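Local coordinates for HIAXHD3 (Humicola insolens, PDB 3ZXK), which hydrolyses alpha-L-arabinofuranosyl side chains, probably of arabinoxylan, as a family 43 glycoside hydrolase whose active site has been engineered to add endo-xylanase activity, at residues 265-273 and 463-471; 273-281 and 291-302. All blocks are in the same frame, centred on the assembly; numbering follows the deposited sequence.

Overall arrangement
Both contacts involve the four-stranded antiparallel sheet 250-254, 260-267, 273-282, 288-290, one blade of the five-bladed beta-propeller that is the family 43 catalytic fold; their centres lie about 19 Å apart. Strands 260-267 and 273-282 are neighbours in it, and R273 belongs to both contacts. Contact 1 joins the turn between these strands to the loop following strand 457-464 of the C-terminal concanavalin-like beta-sandwich, closing a long chain loop inside which contact 2 is nested. Contact 2 stays local, packing 291-302 against strand 273-282. The bound arabinofuranose is held from the turn end of the blade, so contact 1 couples the sugar site to the second domain.

Contact 1: 265-273 and 463-471; sequences FMDAYPGGR and ADITPAFGT. With AHR (alpha-L-arabinofuranose), chain C.
F469 lies side by side with Y269, the two side chains pointing the same way, with CD2 of Y269 3.6 Å above one face of the F469 ring and offset toward its rim. The planes are inclined at 51° and the centroids stand 5.3 Å apart. With CG anti to the backbone N (chi1 -163°), the F469 ring lies with its CD1/CE1 side against Y269 and its CD2/CE2 side against D267, whose CB is 3.6 Å from F469 CE2. The backbones are joined by a nearly straight hydrogen bond, A468 N to Y269 O (2.8 Å, 172°), with the donor in the carbonyl plane. The hydroxyl of Y269 is hydrogen-bonded to F505 O.

A cis peptide bond precedes P270, whose CD sits 3.6 Å from T466 O. Next along the turn, CB of I465 packs on CA of G271, while a water donates to both A268 O and I465 O. In 463-471 itself, D464 OD1 closes an Asx turn by accepting from T466 N and also takes the T466 hydroxyl through its syn lone pair.

The carboxylate of D267 grips the arabinose with both oxygens: O3 of the sugar donates to OD1 (2.6 Å) and O5 to OD2 (2.7 Å). R273 NH1 donates to the same O3 from the edge of its guanidinium, and H248 NE2 is also hydrogen-bonded to the sugar. D267 thus holds two sugar hydroxyls, O3 and O5, and R273 shares O3 with it, while F469 brings an apolar wall from the second domain to the pocket.

Contact 2: 273-281 and 291-302; sequences RIPVVAPLR and VTDSQGRWGTSY. With AHR (alpha-L-arabinofuranose), chain C.
Strand 273-281 meets segment 291-302 through a single backbone hydrogen bond, V291 N to P279 O (2.9 Å, 169°). The side chains then interdigitate. The indole of W298 is held between two alternate residues of the strand: V276 CG2 lies 3.6 Å above one face and A278 CB 3.4 Å above the opposite one, both offset toward the rim. The indole lies across the strand, and its NE1 makes a weak hydrogen bond to V277 O (3.2 Å, 144°). P279 lays CD over the centre of the Y302 ring, a CH-pi contact of 3.3 Å to the centroid, 12° off the ring normal. The Y302 hydroxyl donates weakly to V291 O and accepts from G299 N, tying both ends of the loop together. At the outer edge, R281 NH1 passes V291 and shares a water with T292 N, while its NE forms a salt bridge with E289 OE1. D293 OD1 takes hydrogen bonds from Q295 N and R297 N on opposite faces of its carboxylate plane, the former closing an Asx turn. The segment covers a blade of the family 43 beta-propeller and then enters strand 301-303, which pairs with N-terminal strand 7-9.

Contact 1: 265-273 and 463-471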
loop_
_atom_site.group_PDB
_atom_site.type_symbol
_atom_site.label_atom_id
_atom_site.label_comp_id
_atom_site.label_asym_id
_atom_site.label_seq_id
_atom_site.Cartn_x
_atom_site.Cartn_y
_atom_site.Cartn_z
ATOM N N PHE A 265 -1.264 -11.166 -6.413
ATOM C CA PHE A 265 -0.770 -9.938 -7.020
ATOM C C PHE A 265 0.362 -10.215 -7.978
ATOM O O PHE A 265 0.977 -11.302 -7.948
ATOM C CB PHE A 265 -0.358 -8.861 -5.970
ATOM C CG PHE A 265 0.642 -9.349 -4.971
ATOM C CD1 PHE A 265 2.006 -9.345 -5.279
ATOM C CD2 PHE A 265 0.223 -9.818 -3.718
ATOM C CE1 PHE A 265 2.942 -9.802 -4.354
ATOM C CE2 PHE A 265 1.151 -10.253 -2.797
ATOM C CZ PHE A 265 2.503 -10.245 -3.106
ATOM N N MET A 266 0.612 -9.220 -8.835
ATOM C CA MET A 266 1.660 -9.223 -9.854
ATOM C C MET A 266 2.792 -8.296 -9.413
ATOM O O MET A 266 2.517 -7.261 -8.783
ATOM C CB MET A 266 1.104 -8.658 -11.169
ATOM C CG MET A 266 -0.120 -9.367 -11.733
ATOM S SD MET A 266 0.174 -11.086 -12.217
ATOM C CE MET A 266 1.461 -10.943 -13.464
ATOM N N ASP A 267 4.024 -8.613 -9.813
ATOM C CA ASP A 267 5.187 -7.714 -9.652
ATOM C C ASP A 267 5.268 -6.661 -10.778
ATOM O O ASP A 267 6.171 -6.669 -11.615
ATOM C CB ASP A 267 6.508 -8.499 -9.496
ATOM C CG ASP A 267 6.593 -9.266 -8.166
ATOM O OD1 ASP A 267 6.062 -8.772 -7.155
ATOM O OD2 ASP A 267 7.196 -10.372 -8.136
ATOM N N ALA A 268 4.305 -5.747 -10.793
ATOM C CA ALA A 268 4.148 -4.794 -11.882
ATOM C C ALA A 268 5.004 -3.536 -11.697
ATOM O O ALA A 268 4.517 -2.417 -11.883
ATOM C CB ALA A 268 2.672 -4.433 -12.019
ATOM N N TYR A 269 6.285 -3.725 -11.343
ATOM C CA TYR A 269 7.250 -2.635 -11.251
ATOM C C TYR A 269 7.401 -2.007 -12.642
ATOM O O TYR A 269 7.345 -2.729 -13.656
ATOM C CB TYR A 269 8.569 -3.158 -10.702
ATOM C CG TYR A 269 8.390 -3.604 -9.271
ATOM C CD1 TYR A 269 8.190 -2.669 -8.263
ATOM C CD2 TYR A 269 8.340 -4.956 -8.926
ATOM C CE1 TYR A 269 7.973 -3.065 -6.947
ATOM C CE2 TYR A 269 8.133 -5.350 -7.613
ATOM C CZ TYR A 269 7.955 -4.392 -6.623
ATOM O OH TYR A 269 7.743 -4.789 -5.306
ATOM N N PRO A 270 7.544 -0.662 -12.719
ATOM C CA PRO A 270 7.823 0.268 -11.614
ATOM C C PRO A 270 6.610 0.790 -10.836
ATOM O O PRO A 270 6.773 1.580 -9.918
ATOM C CB PRO A 270 8.552 1.420 -12.314
ATOM C CG PRO A 270 7.874 1.471 -13.646
ATOM C CD PRO A 270 7.731 -0.001 -14.026
ATOM N N GLY A 271 5.411 0.347 -11.182
ATOM C CA GLY A 271 4.223 0.782 -10.473
ATOM C C GLY A 271 4.030 0.179 -9.090
ATOM O O GLY A 271 3.397 0.796 -8.236
ATOM N N GLY A 272 4.538 -1.029 -8.884
ATOM C CA GLY A 272 4.314 -1.762 -7.634
ATOM C C GLY A 272 3.574 -3.068 -7.844
ATOM O O GLY A 272 3.581 -3.618 -8.936
ATOM N N ARG A 273 2.972 -3.570 -6.781
ATOM C CA ARG A 273 2.391 -4.900 -6.770
ATOM C C ARG A 273 0.887 -4.764 -6.704
ATOM O O ARG A 273 0.352 -4.177 -5.760
ATOM C CB ARG A 273 2.975 -5.723 -5.625
ATOM C CG ARG A 273 4.440 -5.992 -5.941
ATOM C CD ARG A 273 5.213 -6.714 -4.864
ATOM N NE ARG A 273 5.327 -5.973 -3.621
ATOM C CZ ARG A 273 5.767 -6.509 -2.482
ATOM N NH1 ARG A 273 6.138 -7.806 -2.448
ATOM N NH2 ARG A 273 5.838 -5.756 -1.378
ATOM N N ALA A 463 3.704 10.492 -14.952
ATOM C CA ALA A 463 4.420 9.249 -14.706
ATOM C C ALA A 463 3.950 8.092 -15.561
ATOM O O ALA A 463 2.772 7.833 -15.694
ATOM C CB ALA A 463 4.269 8.849 -13.250
ATOM N N ASP A 464 4.893 7.352 -16.099
ATOM C CA ASP A 464 4.558 6.132 -16.816
ATOM C C ASP A 464 4.986 4.958 -15.951
ATOM O O ASP A 464 6.196 4.788 -15.676
ATOM C CB ASP A 464 5.300 6.107 -18.165
ATOM C CG ASP A 464 4.962 4.870 -19.006
ATOM O OD1 ASP A 464 4.088 4.102 -18.583
ATOM O OD2 ASP A 464 5.565 4.661 -20.076
ATOM N N ILE A 465 4.018 4.182 -15.471
ATOM C CA ILE A 465 4.311 2.989 -14.674
ATOM C C ILE A 465 3.959 1.712 -15.428
ATOM O O ILE A 465 3.763 0.654 -14.815
ATOM C CB ILE A 465 3.707 3.010 -13.235
ATOM C CG1 ILE A 465 2.183 3.250 -13.226
ATOM C CG2 ILE A 465 4.435 4.073 -12.414
ATOM C CD1 ILE A 465 1.483 2.880 -11.923
ATOM N N THR A 466 3.879 1.792 -16.751
ATOM C CA THR A 466 3.638 0.573 -17.540
ATOM C C THR A 466 4.662 -0.498 -17.122
ATOM O O THR A 466 5.850 -0.199 -17.076
ATOM C CB THR A 466 3.790 0.859 -19.049
ATOM O OG1 THR A 466 2.889 1.911 -19.425
ATOM C CG2 THR A 466 3.475 -0.391 -19.883
ATOM N N PRO A 467 4.219 -1.715 -16.750
ATOM C CA PRO A 467 5.150 -2.705 -16.205
ATOM C C PRO A 467 6.363 -2.944 -17.110
ATOM O O PRO A 467 6.255 -3.012 -18.342
ATOM C CB PRO A 467 4.279 -3.954 -16.037
ATOM C CG PRO A 467 2.937 -3.385 -15.751
ATOM C CD PRO A 467 2.825 -2.186 -16.646
ATOM N N ALA A 468 7.515 -3.055 -16.468
ATOM C CA ALA A 468 8.773 -3.281 -17.205
ATOM C C ALA A 468 9.641 -4.266 -16.442
ATOM O O ALA A 468 10.831 -4.364 -16.696
ATOM C CB ALA A 468 9.508 -1.966 -17.461
ATOM N N PHE A 469 9.023 -5.029 -15.538
ATOM C CA PHE A 469 9.778 -5.923 -14.672
ATOM C C PHE A 469 10.377 -7.049 -15.506
ATOM O O PHE A 469 9.703 -7.658 -16.334
ATOM C CB PHE A 469 8.832 -6.501 -13.614
ATOM C CG PHE A 469 9.520 -7.106 -12.425
ATOM C CD1 PHE A 469 10.441 -6.369 -11.661
ATOM C CD2 PHE A 469 9.188 -8.383 -12.022
ATOM C CE1 PHE A 469 11.035 -6.927 -10.530
ATOM C CE2 PHE A 469 9.770 -8.947 -10.899
ATOM C CZ PHE A 469 10.692 -8.220 -10.149
ATOM N N GLY A 470 11.662 -7.300 -15.286
ATOM C CA GLY A 470 12.378 -8.357 -16.015
ATOM C C GLY A 470 12.853 -7.941 -17.412
ATOM O O GLY A 470 13.492 -8.732 -18.105
ATOM N N THR A 471 12.507 -6.730 -17.843
ATOM C CA THR A 471 12.978 -6.201 -19.135
ATOM C C THR A 471 14.234 -5.354 -18.981
ATOM O O THR A 471 14.677 -5.089 -17.857
ATOM C CB THR A 471 11.904 -5.346 -19.845
ATOM O OG1 THR A 471 11.851 -4.030 -19.264
ATOM C CG2 THR A 471 10.519 -6.035 -19.777
HETATM O O5 AHR C . 9.707 -10.390 -7.180
HETATM C C5 AHR C . 9.656 -9.316 -6.219
HETATM C C4 AHR C . 9.180 -9.791 -4.843
HETATM O O4 AHR C . 10.049 -10.799 -4.331
HETATM C C3 AHR C . 7.818 -10.475 -4.777
HETATM O O3 AHR C . 6.735 -9.557 -4.741
HETATM C C2 AHR C . 7.856 -11.261 -3.494
HETATM O O2 AHR C . 7.120 -12.495 -3.599
HETATM C C1 AHR C . 9.334 -11.555 -3.337
HETATM O O HOH W 1 2.500 -0.835 -12.891
#

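Contact 2: 273-281 and 291-302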
loop_
_atom_site.group_PDB
_atom_site.type_symbol
_atom_site.label_atom_id
_atom_site.label_comp_id
_atom_site.label_asym_id
_atom_site.label_seq_id
_atom_site.Cartn_x
_atom_site.Cartn_y
_atom_site.Cartn_z
ATOM N N ARG A 273 2.972 -3.570 -6.781
ATOM C CA ARG A 273 2.391 -4.900 -6.770
ATOM C C ARG A 273 0.887 -4.764 -6.704
ATOM O O ARG A 273 0.352 -4.177 -5.760
ATOM C CB ARG A 273 2.975 -5.723 -5.625
ATOM C CG ARG A 273 4.440 -5.992 -5.941
ATOM C CD ARG A 273 5.213 -6.714 -4.864
ATOM N NE ARG A 273 5.327 -5.973 -3.621
ATOM C CZ ARG A 273 5.767 -6.509 -2.482
ATOM N NH1 ARG A 273 6.138 -7.806 -2.448
ATOM N NH2 ARG A 273 5.838 -5.756 -1.378
ATOM N N ILE A 274 0.226 -5.274 -7.742
ATOM C CA ILE A 274 -1.169 -4.973 -8.003
ATOM C C ILE A 274 -2.022 -6.243 -8.083
ATOM O O ILE A 274 -1.565 -7.282 -8.544
ATOM C CB ILE A 274 -1.311 -4.074 -9.274
ATOM C CG1 ILE A 274 -0.986 -4.856 -10.558
ATOM C CG2 ILE A 274 -0.439 -2.814 -9.130
ATOM C CD1 ILE A 274 -1.053 -4.000 -11.812
ATOM N N PRO A 275 -3.287 -6.159 -7.646
ATOM C CA PRO A 275 -4.079 -7.380 -7.550
ATOM C C PRO A 275 -4.746 -7.836 -8.849
ATOM O O PRO A 275 -5.208 -7.009 -9.649
ATOM C CB PRO A 275 -5.177 -7.015 -6.532
ATOM C CG PRO A 275 -5.325 -5.529 -6.651
ATOM C CD PRO A 275 -3.938 -5.010 -6.973
ATOM N N VAL A 276 -4.775 -9.155 -9.012
ATOM C CA VAL A 276 -5.482 -9.829 -10.122
ATOM C C VAL A 276 -6.380 -10.903 -9.496
ATOM O O VAL A 276 -6.069 -11.444 -8.435
ATOM C CB VAL A 276 -4.493 -10.441 -11.153
ATOM C CG1 VAL A 276 -3.709 -9.325 -11.844
ATOM C CG2 VAL A 276 -3.521 -11.384 -10.476
ATOM N N VAL A 277 -7.494 -11.206 -10.170
ATOM C CA VAL A 277 -8.534 -12.110 -9.642
ATOM C C VAL A 277 -8.844 -13.207 -10.662
ATOM O O VAL A 277 -8.959 -12.935 -11.859
ATOM C CB VAL A 277 -9.825 -11.320 -9.298
ATOM C CG1 VAL A 277 -10.885 -12.244 -8.705
ATOM C CG2 VAL A 277 -9.513 -10.220 -8.277
ATOM N N ALA A 278 -8.910 -14.447 -10.185
ATOM C CA ALA A 278 -9.430 -15.585 -10.985
ATOM C C ALA A 278 -10.454 -16.420 -10.192
ATOM O O ALA A 278 -10.353 -16.540 -8.988
ATOM C CB ALA A 278 -8.291 -16.464 -11.459
ATOM N N PRO A 279 -11.412 -17.035 -10.880
ATOM C CA PRO A 279 -12.271 -17.990 -10.185
ATOM C C PRO A 279 -11.520 -19.271 -9.799
ATOM O O PRO A 279 -10.515 -19.649 -10.440
ATOM C CB PRO A 279 -13.346 -18.334 -11.220
ATOM C CG PRO A 279 -13.076 -17.455 -12.399
ATOM C CD PRO A 279 -11.636 -17.050 -12.332
ATOM N N LEU A 280 -11.995 -19.896 -8.723
ATOM C CA LEU A 280 -11.587 -21.238 -8.316
ATOM C C LEU A 280 -12.690 -22.257 -8.539
ATOM O O LEU A 280 -13.855 -21.933 -8.445
ATOM C CB LEU A 280 -11.278 -21.230 -6.823
ATOM C CG LEU A 280 -10.056 -20.456 -6.376
ATOM C CD1 LEU A 280 -10.037 -20.423 -4.858
ATOM C CD2 LEU A 280 -8.770 -21.070 -6.913
ATOM N N ARG A 281 -12.308 -23.497 -8.833
ATOM C CA ARG A 281 -13.226 -24.630 -8.729
ATOM C C ARG A 281 -12.675 -25.543 -7.629
ATOM O O ARG A 281 -11.499 -25.478 -7.277
ATOM C CB ARG A 281 -13.336 -25.385 -10.064
ATOM C CG ARG A 281 -12.016 -25.940 -10.553
ATOM C CD ARG A 281 -12.124 -26.707 -11.865
ATOM N NE ARG A 281 -10.779 -27.087 -12.276
ATOM C CZ ARG A 281 -10.088 -26.504 -13.255
ATOM N NH1 ARG A 281 -10.635 -25.538 -13.987
ATOM N NH2 ARG A 281 -8.856 -26.915 -13.527
ATOM N N VAL A 291 -9.380 -21.599 -12.222
ATOM C CA VAL A 291 -10.005 -21.676 -13.532
ATOM C C VAL A 291 -9.218 -20.749 -14.471
ATOM O O VAL A 291 -9.210 -19.536 -14.296
ATOM C CB VAL A 291 -11.483 -21.245 -13.435
ATOM C CG1 VAL A 291 -12.159 -21.240 -14.806
ATOM C CG2 VAL A 291 -12.238 -22.143 -12.445
ATOM N N THR A 292 -8.552 -21.348 -15.459
ATOM C CA THR A 292 -7.733 -20.605 -16.421
ATOM C C THR A 292 -8.542 -20.213 -17.651
ATOM O O THR A 292 -9.709 -20.613 -17.785
ATOM C CB THR A 292 -6.534 -21.455 -16.890
ATOM O OG1 THR A 292 -7.017 -22.592 -17.620
ATOM C CG2 THR A 292 -5.675 -21.910 -15.715
ATOM N N ASP A 293 -7.938 -19.417 -18.541
ATOM C CA ASP A 293 -8.504 -19.235 -19.882
ATOM C C ASP A 293 -8.271 -20.472 -20.749
ATOM O O ASP A 293 -7.649 -21.448 -20.299
ATOM C CB ASP A 293 -8.035 -17.925 -20.561
ATOM C CG ASP A 293 -6.559 -17.940 -20.983
ATOM O OD1 ASP A 293 -5.901 -19.009 -20.995
ATOM O OD2 ASP A 293 -6.055 -16.849 -21.330
ATOM N N SER A 294 -8.753 -20.433 -21.987
ATOM C CA SER A 294 -8.674 -21.609 -22.870
ATOM C C SER A 294 -7.236 -21.997 -23.240
ATOM O O SER A 294 -6.992 -23.098 -23.754
ATOM C CB SER A 294 -9.526 -21.407 -24.134
ATOM O OG SER A 294 -9.048 -20.314 -24.899
ATOM N N GLN A 295 -6.296 -21.086 -22.982
ATOM C CA GLN A 295 -4.880 -21.317 -23.236
ATOM C C GLN A 295 -4.069 -21.656 -21.970
ATOM O O GLN A 295 -2.838 -21.700 -22.015
ATOM C CB GLN A 295 -4.270 -20.084 -23.908
ATOM C CG GLN A 295 -4.816 -19.758 -25.297
ATOM C CD GLN A 295 -4.183 -18.504 -25.884
ATOM O OE1 GLN A 295 -3.396 -17.817 -25.220
ATOM N NE2 GLN A 295 -4.518 -18.200 -27.134
ATOM N N GLY A 296 -4.741 -21.875 -20.838
ATOM C CA GLY A 296 -4.037 -22.173 -19.594
ATOM C C GLY A 296 -3.407 -20.972 -18.905
ATOM O O GLY A 296 -2.624 -21.129 -17.983
ATOM N N ARG A 297 -3.763 -19.774 -19.345
ATOM C CA ARG A 297 -3.273 -18.551 -18.726
ATOM C C ARG A 297 -4.232 -18.078 -17.639
ATOM O O ARG A 297 -5.396 -18.461 -17.612
ATOM C CB ARG A 297 -3.103 -17.451 -19.776
ATOM C CG ARG A 297 -2.171 -17.824 -20.912
ATOM C CD ARG A 297 -2.232 -16.810 -22.046
ATOM N NE ARG A 297 -1.613 -15.548 -21.647
ATOM C CZ ARG A 297 -0.322 -15.248 -21.815
ATOM N NH1 ARG A 297 0.508 -16.117 -22.380
ATOM N NH2 ARG A 297 0.135 -14.069 -21.409
ATOM N N TRP A 298 -3.719 -17.265 -16.725
ATOM C CA TRP A 298 -4.568 -16.472 -15.855
ATOM C C TRP A 298 -5.281 -15.507 -16.757
ATOM O O TRP A 298 -4.653 -14.707 -17.453
ATOM C CB TRP A 298 -3.716 -15.734 -14.834
ATOM C CG TRP A 298 -4.508 -15.101 -13.723
ATOM C CD1 TRP A 298 -5.494 -14.120 -13.815
ATOM C CD2 TRP A 298 -4.366 -15.374 -12.303
ATOM N NE1 TRP A 298 -5.970 -13.799 -12.569
ATOM C CE2 TRP A 298 -5.306 -14.503 -11.614
ATOM C CE3 TRP A 298 -3.554 -16.221 -11.552
ATOM C CZ2 TRP A 298 -5.454 -14.530 -10.220
ATOM C CZ3 TRP A 298 -3.701 -16.242 -10.161
ATOM C CH2 TRP A 298 -4.629 -15.417 -9.511
ATOM N N GLY A 299 -6.597 -15.593 -16.790
ATOM C CA GLY A 299 -7.374 -14.883 -17.803
ATOM C C GLY A 299 -7.354 -13.373 -17.666
ATOM O O GLY A 299 -7.302 -12.828 -16.558
ATOM N N THR A 300 -7.417 -12.691 -18.803
ATOM C CA THR A 300 -7.504 -11.227 -18.799
ATOM C C THR A 300 -8.902 -10.735 -18.403
ATOM O O THR A 300 -9.057 -9.638 -17.858
ATOM C CB THR A 300 -7.087 -10.651 -20.168
ATOM O OG1 THR A 300 -7.938 -11.193 -21.170
ATOM C CG2 THR A 300 -5.645 -11.037 -20.492
ATOM N N SER A 301 -9.915 -11.564 -18.651
ATOM C CA SER A 301 -11.284 -11.251 -18.207
ATOM C C SER A 301 -12.008 -12.479 -17.717
ATOM O O SER A 301 -11.802 -13.594 -18.214
ATOM C CB SER A 301 -12.110 -10.587 -19.321
ATOM O OG SER A 301 -12.348 -11.506 -20.352
ATOM N N TYR A 302 -12.892 -12.257 -16.756
ATOM C CA TYR A 302 -13.702 -13.318 -16.185
ATOM C C TYR A 302 -15.100 -12.791 -15.854
ATOM O O TYR A 302 -15.305 -11.571 -15.786
ATOM C CB TYR A 302 -13.050 -13.791 -14.893
ATOM C CG TYR A 302 -11.842 -14.670 -15.045
ATOM C CD1 TYR A 302 -11.961 -16.000 -15.482
ATOM C CD2 TYR A 302 -10.588 -14.214 -14.660
ATOM C CE1 TYR A 302 -10.837 -16.825 -15.587
ATOM C CE2 TYR A 302 -9.462 -15.037 -14.736
ATOM C CZ TYR A 302 -9.590 -16.337 -15.210
ATOM O OH TYR A 302 -8.485 -17.167 -15.276
HETATM O O5 AHR C . 9.707 -10.390 -7.180
HETATM C C5 AHR C . 9.656 -9.316 -6.219
HETATM C C4 AHR C . 9.180 -9.791 -4.843
HETATM O O4 AHR C . 10.049 -10.799 -4.331
HETATM C C3 AHR C . 7.818 -10.475 -4.777
HETATM O O3 AHR C . 6.735 -9.557 -4.741
HETATM C C2 AHR C . 7.856 -11.261 -3.494
HETATM O O2 AHR C . 7.120 -12.495 -3.599
HETATM C C1 AHR C . 9.334 -11.555 -3.337
HETATM O O HOH W 2 -9.491 -24.116 -15.988
#